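PDB 7D8M: Dye-decolorizing peroxidase from Irpex lacteus, which binds heme b and probably acts as a peroxidase of the DyP type, using hydrogen peroxide to oxidise dyes and other substrates. Local coordinates for residues H31-T36 with A146-Y151. Numbering follows the deposited sequence.
Sequences HINNAT and AWTIVY
H31 and T148 form an antiparallel hydrogen-bonded pair. H31 N gives to T148 O at 2.8 Å, and T148 N gives to H31 O at 3.0 Å. H31 O also receives a CA-H contact from W147 CA. I32 and W147 follow as the non-hydrogen-bonded pair, and there the regular pairing ends. A146 O then takes two backbone N-H groups, N33 N at 2.8 Å and N34 N at 3.1 Å. Both come from the same face of its carbonyl plane, and N33 N lies well above that plane. N33 CG stands anti to the carbonyl carbon (chi1 -62°), which brings ND2 to T148 OG1 at 2.8 Å in a nearly straight bond within the amide plane. ND2 also bonds D145 O. A water donates to N33 OD1 and also bonds T148 OG1, bridging the two side chains. H31 and T148 share one sheet face. H31 CB meets V150 CG1 at 4.0 Å, while H31 ND1 bonds N117 O. N34 is the N-cap of helix 35-49, with OD1 bonded to A37 N. V150 and Y151 both face F29 in a classic beta bulge. The contact joins the first and last strands of a ferredoxin-like βαββαβ sheet, order 2-3-1-4, with strand 147-156 at its edge within the chain. On the face away from H31 and T148, W147 packs on L139 of helix 129-143 and I32 on F38 of helix 35-49.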
loop_
_atom_site.group_PDB
_atom_site.type_symbol
_atom_site.label_atom_id
_atom_site.label_comp_id
_atom_site.label_asym_id
_atom_site.label_seq_id
_atom_site.Cartn_x
_atom_site.Cartn_y
_atom_site.Cartn_z
ATOM N N HIS A 31 -19.031 -11.242 4.828
ATOM C CA HIS A 31 -20.318 -10.573 4.908
ATOM C C HIS A 31 -20.977 -10.975 6.219
ATOM O O HIS A 31 -20.806 -12.107 6.685
ATOM C CB HIS A 31 -21.211 -10.978 3.733
ATOM C CG HIS A 31 -22.581 -10.376 3.775
ATOM N ND1 HIS A 31 -22.841 -9.095 3.340
ATOM C CD2 HIS A 31 -23.768 -10.881 4.191
ATOM C CE1 HIS A 31 -24.126 -8.832 3.499
ATOM N NE2 HIS A 31 -24.712 -9.901 4.004
ATOM N N ILE A 32 -21.721 -10.051 6.823
ATOM C CA ILE A 32 -22.360 -10.300 8.112
ATOM C C ILE A 32 -23.800 -10.734 7.865
ATOM O O ILE A 32 -24.597 -9.973 7.301
ATOM C CB ILE A 32 -22.297 -9.062 9.019
ATOM C CG1 ILE A 32 -20.838 -8.673 9.259
ATOM C CG2 ILE A 32 -23.002 -9.331 10.342
ATOM C CD1 ILE A 32 -20.656 -7.476 10.154
ATOM N N ASN A 33 -24.130 -11.963 8.282
ATOM C CA ASN A 33 -25.483 -12.504 8.165
ATOM C C ASN A 33 -26.350 -12.257 9.401
ATOM O O ASN A 33 -27.560 -12.054 9.263
ATOM C CB ASN A 33 -25.428 -14.011 7.907
ATOM C CG ASN A 33 -24.732 -14.355 6.618
ATOM O OD1 ASN A 33 -24.856 -13.637 5.631
ATOM N ND2 ASN A 33 -24.011 -15.480 6.608
ATOM N N ASN A 34 -25.770 -12.267 10.600
ATOM C CA ASN A 34 -26.526 -12.093 11.844
ATOM C C ASN A 34 -25.742 -11.158 12.760
ATOM O O ASN A 34 -24.760 -11.570 13.389
ATOM C CB ASN A 34 -26.783 -13.441 12.512
ATOM C CG ASN A 34 -27.706 -13.341 13.723
ATOM O OD1 ASN A 34 -27.556 -12.466 14.582
ATOM N ND2 ASN A 34 -28.656 -14.261 13.803
ATOM N N ALA A 35 -26.193 -9.905 12.855
ATOM C CA ALA A 35 -25.442 -8.908 13.612
ATOM C C ALA A 35 -25.334 -9.290 15.084
ATOM O O ALA A 35 -24.256 -9.180 15.683
ATOM C CB ALA A 35 -26.091 -7.531 13.460
ATOM N N THR A 36 -26.441 -9.753 15.683
ATOM C CA THR A 36 -26.424 -10.094 17.103
ATOM C C THR A 36 -25.420 -11.205 17.389
ATOM O O THR A 36 -24.620 -11.106 18.326
ATOM C CB THR A 36 -27.825 -10.499 17.576
ATOM O OG1 THR A 36 -28.742 -9.416 17.369
ATOM C CG2 THR A 36 -27.794 -10.842 19.056
ATOM N N ALA A 146 -23.356 -16.989 11.274
ATOM C CA ALA A 146 -23.484 -15.550 11.469
ATOM C C ALA A 146 -22.704 -14.747 10.428
ATOM O O ALA A 146 -22.943 -13.542 10.282
ATOM C CB ALA A 146 -23.030 -15.175 12.877
ATOM N N TRP A 147 -21.790 -15.378 9.697
ATOM C CA TRP A 147 -21.078 -14.689 8.626
ATOM C C TRP A 147 -20.932 -15.612 7.427
ATOM O O TRP A 147 -21.213 -16.810 7.493
ATOM C CB TRP A 147 -19.704 -14.193 9.102
ATOM C CG TRP A 147 -18.614 -15.249 9.164
ATOM C CD1 TRP A 147 -18.768 -16.614 9.152
ATOM C CD2 TRP A 147 -17.205 -15.010 9.259
ATOM N NE1 TRP A 147 -17.541 -17.230 9.214
ATOM C CE2 TRP A 147 -16.566 -16.269 9.286
ATOM C CE3 TRP A 147 -16.418 -13.852 9.303
ATOM C CZ2 TRP A 147 -15.180 -16.399 9.362
ATOM C CZ3 TRP A 147 -15.040 -13.985 9.389
ATOM C CH2 TRP A 147 -14.436 -15.245 9.412
ATOM N N THR A 148 -20.468 -15.041 6.323
ATOM C CA THR A 148 -20.037 -15.796 5.161
ATOM C C THR A 148 -18.688 -15.239 4.733
ATOM O O THR A 148 -18.539 -14.023 4.600
ATOM C CB THR A 148 -21.042 -15.679 4.005
ATOM O OG1 THR A 148 -22.320 -16.164 4.433
ATOM C CG2 THR A 148 -20.575 -16.486 2.795
ATOM N N ILE A 149 -17.703 -16.109 4.560
ATOM C CA ILE A 149 -16.456 -15.685 3.938
ATOM C C ILE A 149 -16.710 -15.586 2.443
ATOM O O ILE A 149 -17.084 -16.573 1.803
ATOM C CB ILE A 149 -15.308 -16.654 4.249
ATOM C CG1 ILE A 149 -14.935 -16.551 5.728
ATOM C CG2 ILE A 149 -14.092 -16.347 3.333
ATOM C CD1 ILE A 149 -14.055 -17.689 6.239
ATOM N N VAL A 150 -16.556 -14.384 1.896
ATOM C CA VAL A 150 -16.816 -14.164 0.480
ATOM C C VAL A 150 -15.539 -14.172 -0.354
ATOM O O VAL A 150 -15.620 -14.306 -1.583
ATOM C CB VAL A 150 -17.594 -12.848 0.265
ATOM C CG1 VAL A 150 -18.908 -12.874 1.072
ATOM C CG2 VAL A 150 -16.759 -11.670 0.689
ATOM N N TYR A 151 -14.369 -14.049 0.270
ATOM C CA TYR A 151 -13.109 -14.080 -0.462
ATOM C C TYR A 151 -11.993 -14.360 0.529
ATOM O O TYR A 151 -11.923 -13.707 1.574
ATOM C CB TYR A 151 -12.854 -12.756 -1.190
ATOM C CG TYR A 151 -11.683 -12.820 -2.143
ATOM C CD1 TYR A 151 -11.583 -13.847 -3.079
ATOM C CD2 TYR A 151 -10.677 -11.864 -2.108
ATOM C CE1 TYR A 151 -10.513 -13.914 -3.958
ATOM C CE2 TYR A 151 -9.603 -11.924 -2.980
ATOM C CZ TYR A 151 -9.530 -12.952 -3.901
ATOM O OH TYR A 151 -8.466 -13.026 -4.764
HETATM O O HOH W 1 -24.443 -14.346 2.724
#